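Local atomic coordinates of lipase (Acinetobacter baumannii, PDB entry 4OPM), a protein that probably hydrolyses ester bonds of lipids as a putative triacylglycerol lipase of the alpha/beta hydrolase fold. Residues I32-Y36 with K100-F104; H51-R57 with D77-E83. All coordinates share one frame; numbering follows the deposited sequence.

How the contacts relate
Contact 1 sets strand 32-39 against helix 94-107, whereas contact 2 joins the two loops that follow strands 46-50 and 72-76; along the chain it is nested inside the loop closed by contact 1. Their centres lie about 11 Å apart and the two touch directly. S35 O and D77 N, 2.8 Å apart, make a probable hydrogen bond where strand 32-39 runs beside the end of strand 72-76, and W34 CE3 packs 3.4 Å from D77 O. L101 of contact 1 and L78 of contact 2 both lie near, without touching, the probable nucleophile elbow at G118, S120 and G122. A polyethylene glycol, probably from the crystallisation liquor, lies about 4 Å from G55, nearest atoms.

Contact 1. Residues I32-Y36 with K100-F104; sequences ITWSY and KLRRF
F104 reaches from the helix into the space between W34 and Y36 and meets each ring differently. Toward Y36 it presents its edge: CE1 and CZ point at one face of the tyrosine, with CE1 3.7 Å from Y36 CD1, and the planes stand 72° apart in a T-shaped pair. Toward W34 the same ring is inclined, 36° from the plane of the five-membered ring. F104 CD1 comes within 3.6 Å of W34 CG. F104 CB sits over the five-membered ring as a CH-pi donor, 3.8 Å from the centroid. With chi1 at 165°, F104 CG lies opposite its own backbone N, which throws the phenyl ring outward from the helix to the strand. I32 CG2 lies 3.5 Å above the other face of the indole, so W34 is held between an isoleucine branch and F104.

While W34, Y36 and F104 are buried, the contact is looser toward K100, which is partly exposed at the solvent margin. Here I32 CD1 rests against the lysine's aliphatic stem, 3.8 Å from K100 CG; bends at chi2 and chi4 then carry the ammonium away from the strand to N96. No direct hydrogen bond joins the two segments. Instead, a water in the plane of the indole accepts from W34 NE1 at 2.8 Å and donates to K100 O. That carbonyl also receives the helical bond from F104 N, so the water is a second donor to it.

The strand runs steeply across the helix, with the axes of the two segments 10.8 Å apart, and the gap is filled by these large side chains. In the adjoining strand 72-76, P76 touches W34 and L101, and I74 touches F104; L101 continues onto L48 and I50 of strand 46-50, while Y36 leans on K25 and L27 of strand 22-29.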
ATOM      1  N   ILE A  32      18.931  -0.626   7.255  1.00 23.79           N
ATOM      2  CA  ILE A  32      18.070  -0.365   6.103  1.00 22.18           C
ATOM      3  C   ILE A  32      18.283   1.049   5.604  1.00 25.30           C
ATOM      4  O   ILE A  32      18.239   1.985   6.409  1.00 26.73           O
ATOM      5  CB  ILE A  32      16.557  -0.584   6.435  1.00 23.59           C
ATOM      6  CG1 ILE A  32      16.270  -1.976   7.055  1.00 23.29           C
ATOM      7  CG2 ILE A  32      15.646  -0.306   5.200  1.00 22.74           C
ATOM      8  CD1 ILE A  32      14.879  -2.104   7.691  1.00 25.43           C
ATOM      9  N   THR A  33      18.474   1.212   4.285  1.00 20.89           N
ATOM     10  CA  THR A  33      18.504   2.534   3.669  1.00 19.93           C
ATOM     11  C   THR A  33      17.142   2.717   3.016  1.00 24.44           C
ATOM     12  O   THR A  33      16.869   2.129   1.963  1.00 24.18           O
ATOM     13  CB  THR A  33      19.682   2.736   2.714  1.00 25.95           C
ATOM     14  OG1 THR A  33      20.876   2.503   3.443  1.00 27.72           O
ATOM     15  CG2 THR A  33      19.726   4.162   2.145  1.00 27.13           C
ATOM     16  N   TRP A  34      16.278   3.495   3.666  1.00 19.74           N
ATOM     17  CA  TRP A  34      14.938   3.733   3.170  1.00 19.29           C
ATOM     18  C   TRP A  34      14.918   4.757   2.054  1.00 22.66           C
ATOM     19  O   TRP A  34      15.509   5.829   2.188  1.00 22.01           O
ATOM     20  CB  TRP A  34      14.023   4.227   4.306  1.00 18.35           C
ATOM     21  CG  TRP A  34      13.683   3.183   5.329  1.00 19.17           C
ATOM     22  CD1 TRP A  34      14.397   2.866   6.448  1.00 22.49           C
ATOM     23  CD2 TRP A  34      12.505   2.369   5.362  1.00 18.81           C
ATOM     24  NE1 TRP A  34      13.739   1.900   7.175  1.00 21.92           N
ATOM     25  CE2 TRP A  34      12.587   1.555   6.516  1.00 22.88           C
ATOM     26  CE3 TRP A  34      11.385   2.234   4.512  1.00 19.36           C
ATOM     27  CZ2 TRP A  34      11.591   0.633   6.859  1.00 22.68           C
ATOM     28  CZ3 TRP A  34      10.391   1.319   4.855  1.00 21.04           C
ATOM     29  CH2 TRP A  34      10.509   0.521   6.005  1.00 21.84           C
ATOM     30  N   SER A  35      14.202   4.435   0.980  1.00 18.56           N
ATOM     31  CA  SER A  35      13.872   5.362  -0.099  1.00 18.22           C
ATOM     32  C   SER A  35      12.426   5.774   0.160  1.00 20.99           C
ATOM     33  O   SER A  35      11.596   4.904   0.456  1.00 21.57           O
ATOM     34  CB  SER A  35      14.028   4.696  -1.464  1.00 21.41           C
ATOM     35  OG  SER A  35      13.432   5.487  -2.480  1.00 28.40           O
ATOM     36  N   TYR A  36      12.121   7.072   0.106  1.00 16.60           N
ATOM     37  CA  TYR A  36      10.746   7.518   0.335  1.00 16.05           C
ATOM     38  C   TYR A  36      10.466   8.824  -0.372  1.00 19.83           C
ATOM     39  O   TYR A  36      11.392   9.588  -0.674  1.00 19.52           O
ATOM     40  CB  TYR A  36      10.408   7.651   1.838  1.00 17.06           C
ATOM     41  CG  TYR A  36      11.182   8.711   2.602  1.00 18.37           C
ATOM     42  CD1 TYR A  36      12.484   8.470   3.041  1.00 20.95           C
ATOM     43  CD2 TYR A  36      10.571   9.906   2.989  1.00 19.12           C
ATOM     44  CE1 TYR A  36      13.181   9.418   3.792  1.00 22.53           C
ATOM     45  CE2 TYR A  36      11.265  10.866   3.730  1.00 20.48           C
ATOM     46  CZ  TYR A  36      12.568  10.612   4.134  1.00 24.15           C
ATOM     47  OH  TYR A  36      13.273  11.525   4.880  1.00 23.74           O
ATOM     48  N   LYS A 100       9.958  -2.411  11.550  1.00 20.27           N
ATOM     49  CA  LYS A 100      10.982  -1.590  10.884  1.00 20.24           C
ATOM     50  C   LYS A 100      10.359  -0.292  10.345  1.00 22.64           C
ATOM     51  O   LYS A 100      11.014   0.752  10.363  1.00 22.59           O
ATOM     52  CB  LYS A 100      11.727  -2.367   9.789  1.00 21.32           C
ATOM     53  CG  LYS A 100      12.610  -3.499  10.334  1.00 22.67           C
ATOM     54  CD  LYS A 100      13.719  -2.989  11.293  1.00 25.76           C
ATOM     55  CE  LYS A 100      14.640  -4.073  11.780  1.00 26.34           C
ATOM     56  NZ  LYS A 100      13.940  -5.022  12.708  1.00 24.91           N
ATOM     57  N   LEU A 101       9.073  -0.328   9.944  1.00 19.25           N
ATOM     58  CA  LEU A 101       8.381   0.881   9.517  1.00 18.16           C
ATOM     59  C   LEU A 101       8.253   1.832  10.724  1.00 21.61           C
ATOM     60  O   LEU A 101       8.481   3.024  10.565  1.00 19.16           O
ATOM     61  CB  LEU A 101       7.011   0.551   8.911  1.00 17.20           C
ATOM     62  CG  LEU A 101       6.196   1.733   8.415  1.00 20.89           C
ATOM     63  CD1 LEU A 101       6.840   2.393   7.194  1.00 20.80           C
ATOM     64  CD2 LEU A 101       4.769   1.302   8.106  1.00 22.89           C
ATOM     65  N   ARG A 102       7.965   1.299  11.933  1.00 19.97           N
ATOM     66  CA  ARG A 102       7.917   2.137  13.141  1.00 20.82           C
ATOM     67  C   ARG A 102       9.294   2.802  13.389  1.00 22.94           C
ATOM     68  O   ARG A 102       9.351   3.997  13.696  1.00 23.33           O
ATOM     69  CB  ARG A 102       7.473   1.325  14.370  1.00 23.16           C
ATOM     70  CG  ARG A 102       7.484   2.109  15.691  1.00 26.77           C
ATOM     71  CD  ARG A 102       6.461   3.233  15.719  1.00 31.97           C
ATOM     72  NE  ARG A 102       6.665   4.108  16.872  1.00 36.49           N
ATOM     73  CZ  ARG A 102       6.313   5.387  16.920  1.00 48.48           C
ATOM     74  NH1 ARG A 102       5.734   5.964  15.872  1.00 36.20           N
ATOM     75  NH2 ARG A 102       6.535   6.101  18.013  1.00 37.92           N
ATOM     76  N   ARG A 103      10.397   2.038  13.239  1.00 20.30           N
ATOM     77  CA  ARG A 103      11.758   2.574  13.425  1.00 21.22           C
ATOM     78  C   ARG A 103      12.012   3.717  12.421  1.00 23.54           C
ATOM     79  O   ARG A 103      12.619   4.732  12.785  1.00 23.55           O
ATOM     80  CB  ARG A 103      12.840   1.483  13.284  1.00 20.66           C
ATOM     81  CG  ARG A 103      12.740   0.325  14.288  1.00 26.98           C
ATOM     82  CD  ARG A 103      13.170   0.673  15.711  1.00 31.62           C
ATOM     83  NE  ARG A 103      12.133   1.381  16.475  1.00 30.01           N
ATOM     84  CZ  ARG A 103      11.126   0.799  17.124  1.00 43.35           C
ATOM     85  NH1 ARG A 103      10.978  -0.521  17.093  1.00 31.99           N
ATOM     86  NH2 ARG A 103      10.251   1.534  17.795  1.00 30.61           N
ATOM     87  N   PHE A 104      11.515   3.552  11.178  1.00 19.22           N
ATOM     88  CA  PHE A 104      11.615   4.567  10.136  1.00 18.47           C
ATOM     89  C   PHE A 104      10.834   5.833  10.540  1.00 20.75           C
ATOM     90  O   PHE A 104      11.375   6.923  10.423  1.00 21.07           O
ATOM     91  CB  PHE A 104      11.111   4.032   8.778  1.00 18.65           C
ATOM     92  CG  PHE A 104      10.868   5.129   7.763  1.00 19.08           C
ATOM     93  CD1 PHE A 104      11.931   5.725   7.092  1.00 21.76           C
ATOM     94  CD2 PHE A 104       9.578   5.595   7.509  1.00 20.54           C
ATOM     95  CE1 PHE A 104      11.711   6.765   6.181  1.00 21.51           C
ATOM     96  CE2 PHE A 104       9.355   6.628   6.586  1.00 23.17           C
ATOM     97  CZ  PHE A 104      10.424   7.214   5.937  1.00 21.93           C
TER
HETATM   98  O   HOH W   1      13.823   0.838   9.712  1.00 19.66           O

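Contact 2. Residues H51-R57 with D77-E83; sequences HGLAGSR and DLPGSGE
D77 grips R57 at two points: OD1 takes the backbone N of R57 at 2.9 Å in a nearly straight bond, and OD2 forms a salt bridge with NE at 3.0 Å. E83 N reaches the same OD2 from the opposite face, with S35 OG as a further partner, which fixes the carboxylate's rotation. R57 CG lies between its backbone N and carbonyl carbon (chi1 61°), and the chain then runs extended beside D77. The guanidinium edge meets E83 OE2 from above the carboxylate plane in a second salt bridge, 2.9 Å from NH2; NH1 bonds to S37 and S24.

The H51 imidazole is held at both nitrogens. L78 N donates to NE2 at 2.9 Å, tilted 22° from the ring plane, and ND1 donates its N-H to a G52 O lone pair, fixing the ring's rotation, consistent with the proton on ND1. S81 OG donates to G55 O at 2.8 Å. L78 CD1 makes a CH-pi contact with one face of H51, S56 CA lies over the other.

Type II beta turns shape both loops, G52-G55 and L78-S81. H51-G52 forms the HG motif, which in alpha/beta hydrolases commonly leads into the oxyanion-hole loop.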
ATOM      1  N   HIS A  51       2.364   1.129   0.395  1.00 15.04           N
ATOM      2  CA  HIS A  51       2.062   0.336  -0.800  1.00 14.73           C
ATOM      3  C   HIS A  51       1.970  -1.173  -0.466  1.00 18.73           C
ATOM      4  O   HIS A  51       2.302  -1.597   0.648  1.00 18.16           O
ATOM      5  CB  HIS A  51       3.100   0.590  -1.918  1.00 15.62           C
ATOM      6  CG  HIS A  51       4.465   0.055  -1.613  1.00 18.87           C
ATOM      7  ND1 HIS A  51       4.757  -1.302  -1.721  1.00 20.51           N
ATOM      8  CD2 HIS A  51       5.585   0.711  -1.226  1.00 20.61           C
ATOM      9  CE1 HIS A  51       6.039  -1.420  -1.405  1.00 20.32           C
ATOM     10  NE2 HIS A  51       6.581  -0.234  -1.111  1.00 20.86           N
ATOM     11  N   GLY A  52       1.562  -1.962  -1.455  1.00 16.12           N
ATOM     12  CA  GLY A  52       1.401  -3.404  -1.304  1.00 16.95           C
ATOM     13  C   GLY A  52       2.534  -4.244  -1.863  1.00 21.58           C
ATOM     14  O   GLY A  52       3.585  -3.716  -2.245  1.00 20.99           O
ATOM     15  N   LEU A  53       2.302  -5.570  -1.936  1.00 21.23           N
ATOM     16  CA  LEU A  53       3.290  -6.565  -2.381  1.00 22.74           C
ATOM     17  C   LEU A  53       3.755  -6.298  -3.805  1.00 24.57           C
ATOM     18  O   LEU A  53       2.921  -6.129  -4.689  1.00 24.73           O
ATOM     19  CB  LEU A  53       2.699  -7.981  -2.272  1.00 24.17           C
ATOM     20  CG  LEU A  53       3.526  -9.167  -2.809  1.00 31.09           C
ATOM     21  CD1 LEU A  53       4.762  -9.404  -1.984  1.00 31.49           C
ATOM     22  CD2 LEU A  53       2.682 -10.429  -2.814  1.00 37.29           C
ATOM     23  N   ALA A  54       5.093  -6.240  -4.007  1.00 22.10           N
ATOM     24  CA  ALA A  54       5.774  -5.969  -5.291  1.00 22.42           C
ATOM     25  C   ALA A  54       5.440  -4.570  -5.841  1.00 22.80           C
ATOM     26  O   ALA A  54       5.827  -4.246  -6.963  1.00 22.79           O
ATOM     27  CB  ALA A  54       5.439  -7.030  -6.338  1.00 24.03           C
ATOM     28  N   GLY A  55       4.786  -3.740  -5.032  1.00 18.08           N
ATOM     29  CA  GLY A  55       4.479  -2.366  -5.419  1.00 17.72           C
ATOM     30  C   GLY A  55       5.633  -1.444  -5.097  1.00 20.55           C
ATOM     31  O   GLY A  55       6.768  -1.902  -4.934  1.00 19.94           O
ATOM     32  N   SER A  56       5.359  -0.132  -5.014  1.00 17.23           N
ATOM     33  CA  SER A  56       6.375   0.860  -4.662  1.00 16.46           C
ATOM     34  C   SER A  56       5.686   2.145  -4.234  1.00 18.67           C
ATOM     35  O   SER A  56       4.464   2.297  -4.430  1.00 16.11           O
ATOM     36  CB  SER A  56       7.332   1.119  -5.831  1.00 20.08           C
ATOM     37  OG  SER A  56       6.766   1.999  -6.787  1.00 22.12           O
ATOM     38  N   ARG A  57       6.466   3.097  -3.708  1.00 15.86           N
ATOM     39  CA  ARG A  57       5.938   4.402  -3.321  1.00 15.74           C
ATOM     40  C   ARG A  57       5.182   5.092  -4.472  1.00 17.63           C
ATOM     41  O   ARG A  57       4.204   5.800  -4.214  1.00 17.34           O
ATOM     42  CB  ARG A  57       7.057   5.322  -2.814  1.00 16.43           C
ATOM     43  CG  ARG A  57       8.168   5.654  -3.814  1.00 15.80           C
ATOM     44  CD  ARG A  57       9.384   6.187  -3.102  1.00 17.49           C
ATOM     45  NE  ARG A  57      10.563   6.216  -3.967  1.00 21.22           N
ATOM     46  CZ  ARG A  57      11.090   7.323  -4.487  1.00 26.37           C
ATOM     47  NH1 ARG A  57      10.545   8.507  -4.238  1.00 16.84           N
ATOM     48  NH2 ARG A  57      12.177   7.255  -5.241  1.00 21.48           N
ATOM     49  N   ASP A  77       9.285   3.318   0.215  1.00 17.63           N
ATOM     50  CA  ASP A  77       9.493   2.085  -0.517  1.00 16.92           C
ATOM     51  C   ASP A  77       9.763   1.034   0.550  1.00 19.75           C
ATOM     52  O   ASP A  77      10.742   1.154   1.300  1.00 19.17           O
ATOM     53  CB  ASP A  77      10.686   2.173  -1.483  1.00 18.37           C
ATOM     54  CG  ASP A  77      10.409   2.817  -2.819  1.00 21.58           C
ATOM     55  OD1 ASP A  77       9.276   2.640  -3.345  1.00 20.87           O
ATOM     56  OD2 ASP A  77      11.350   3.385  -3.395  1.00 23.92           O
ATOM     57  N   LEU A  78       8.904   0.039   0.673  1.00 17.20           N
ATOM     58  CA  LEU A  78       9.159  -0.994   1.674  1.00 18.16           C
ATOM     59  C   LEU A  78      10.329  -1.868   1.253  1.00 20.26           C
ATOM     60  O   LEU A  78      10.581  -1.996   0.049  1.00 19.35           O
ATOM     61  CB  LEU A  78       7.899  -1.889   1.853  1.00 18.49           C
ATOM     62  CG  LEU A  78       6.625  -1.221   2.394  1.00 22.64           C
ATOM     63  CD1 LEU A  78       5.418  -2.140   2.220  1.00 22.49           C
ATOM     64  CD2 LEU A  78       6.771  -0.851   3.873  1.00 23.61           C
ATOM     65  N   PRO A  79      11.030  -2.513   2.209  1.00 18.63           N
ATOM     66  CA  PRO A  79      12.046  -3.517   1.834  1.00 19.00           C
ATOM     67  C   PRO A  79      11.516  -4.479   0.757  1.00 23.64           C
ATOM     68  O   PRO A  79      10.377  -4.957   0.855  1.00 23.96           O
ATOM     69  CB  PRO A  79      12.268  -4.265   3.149  1.00 20.96           C
ATOM     70  CG  PRO A  79      12.023  -3.232   4.192  1.00 24.88           C
ATOM     71  CD  PRO A  79      10.830  -2.479   3.673  1.00 20.67           C
ATOM     72  N   GLY A  80      12.319  -4.692  -0.276  1.00 19.91           N
ATOM     73  CA  GLY A  80      11.979  -5.540  -1.408  1.00 20.34           C
ATOM     74  C   GLY A  80      11.427  -4.752  -2.577  1.00 24.41           C
ATOM     75  O   GLY A  80      11.236  -5.310  -3.656  1.00 25.28           O
ATOM     76  N   SER A  81      11.190  -3.436  -2.379  1.00 19.78           N
ATOM     77  CA  SER A  81      10.605  -2.553  -3.380  1.00 18.91           C
ATOM     78  C   SER A  81      11.422  -1.304  -3.641  1.00 22.26           C
ATOM     79  O   SER A  81      12.137  -0.830  -2.761  1.00 21.66           O
ATOM     80  CB  SER A  81       9.216  -2.115  -2.939  1.00 21.55           C
ATOM     81  OG  SER A  81       8.307  -3.199  -2.963  1.00 25.49           O
ATOM     82  N   GLY A  82      11.220  -0.741  -4.830  1.00 20.41           N
ATOM     83  CA  GLY A  82      11.832   0.509  -5.262  1.00 20.91           C
ATOM     84  C   GLY A  82      13.318   0.600  -5.016  1.00 26.09           C
ATOM     85  O   GLY A  82      14.067  -0.306  -5.397  1.00 26.90           O
ATOM     86  N   GLU A  83      13.751   1.692  -4.362  1.00 22.32           N
ATOM     87  CA  GLU A  83      15.172   1.934  -4.114  1.00 22.11           C
ATOM     88  C   GLU A  83      15.586   1.694  -2.657  1.00 24.82           C
ATOM     89  O   GLU A  83      16.710   2.043  -2.287  1.00 25.66           O
ATOM     90  CB  GLU A  83      15.547   3.370  -4.547  1.00 23.47           C
ATOM     91  CG  GLU A  83      15.325   3.636  -6.022  1.00 31.30           C
ATOM     92  CD  GLU A  83      15.066   5.095  -6.321  1.00 58.59           C
ATOM     93  OE1 GLU A  83      16.007   5.907  -6.170  1.00 57.75           O
ATOM     94  OE2 GLU A  83      13.927   5.425  -6.723  1.00 54.71           O
TER
HETATM   95  O   HOH W   2       7.202  -6.076  -2.337  1.00 32.59           O
HETATM   96  O   HOH W   3       9.180  -2.289  -6.684  1.00 33.37           O
HETATM   97  O   HOH W   4      14.831   8.355  -6.491  1.00 47.60           O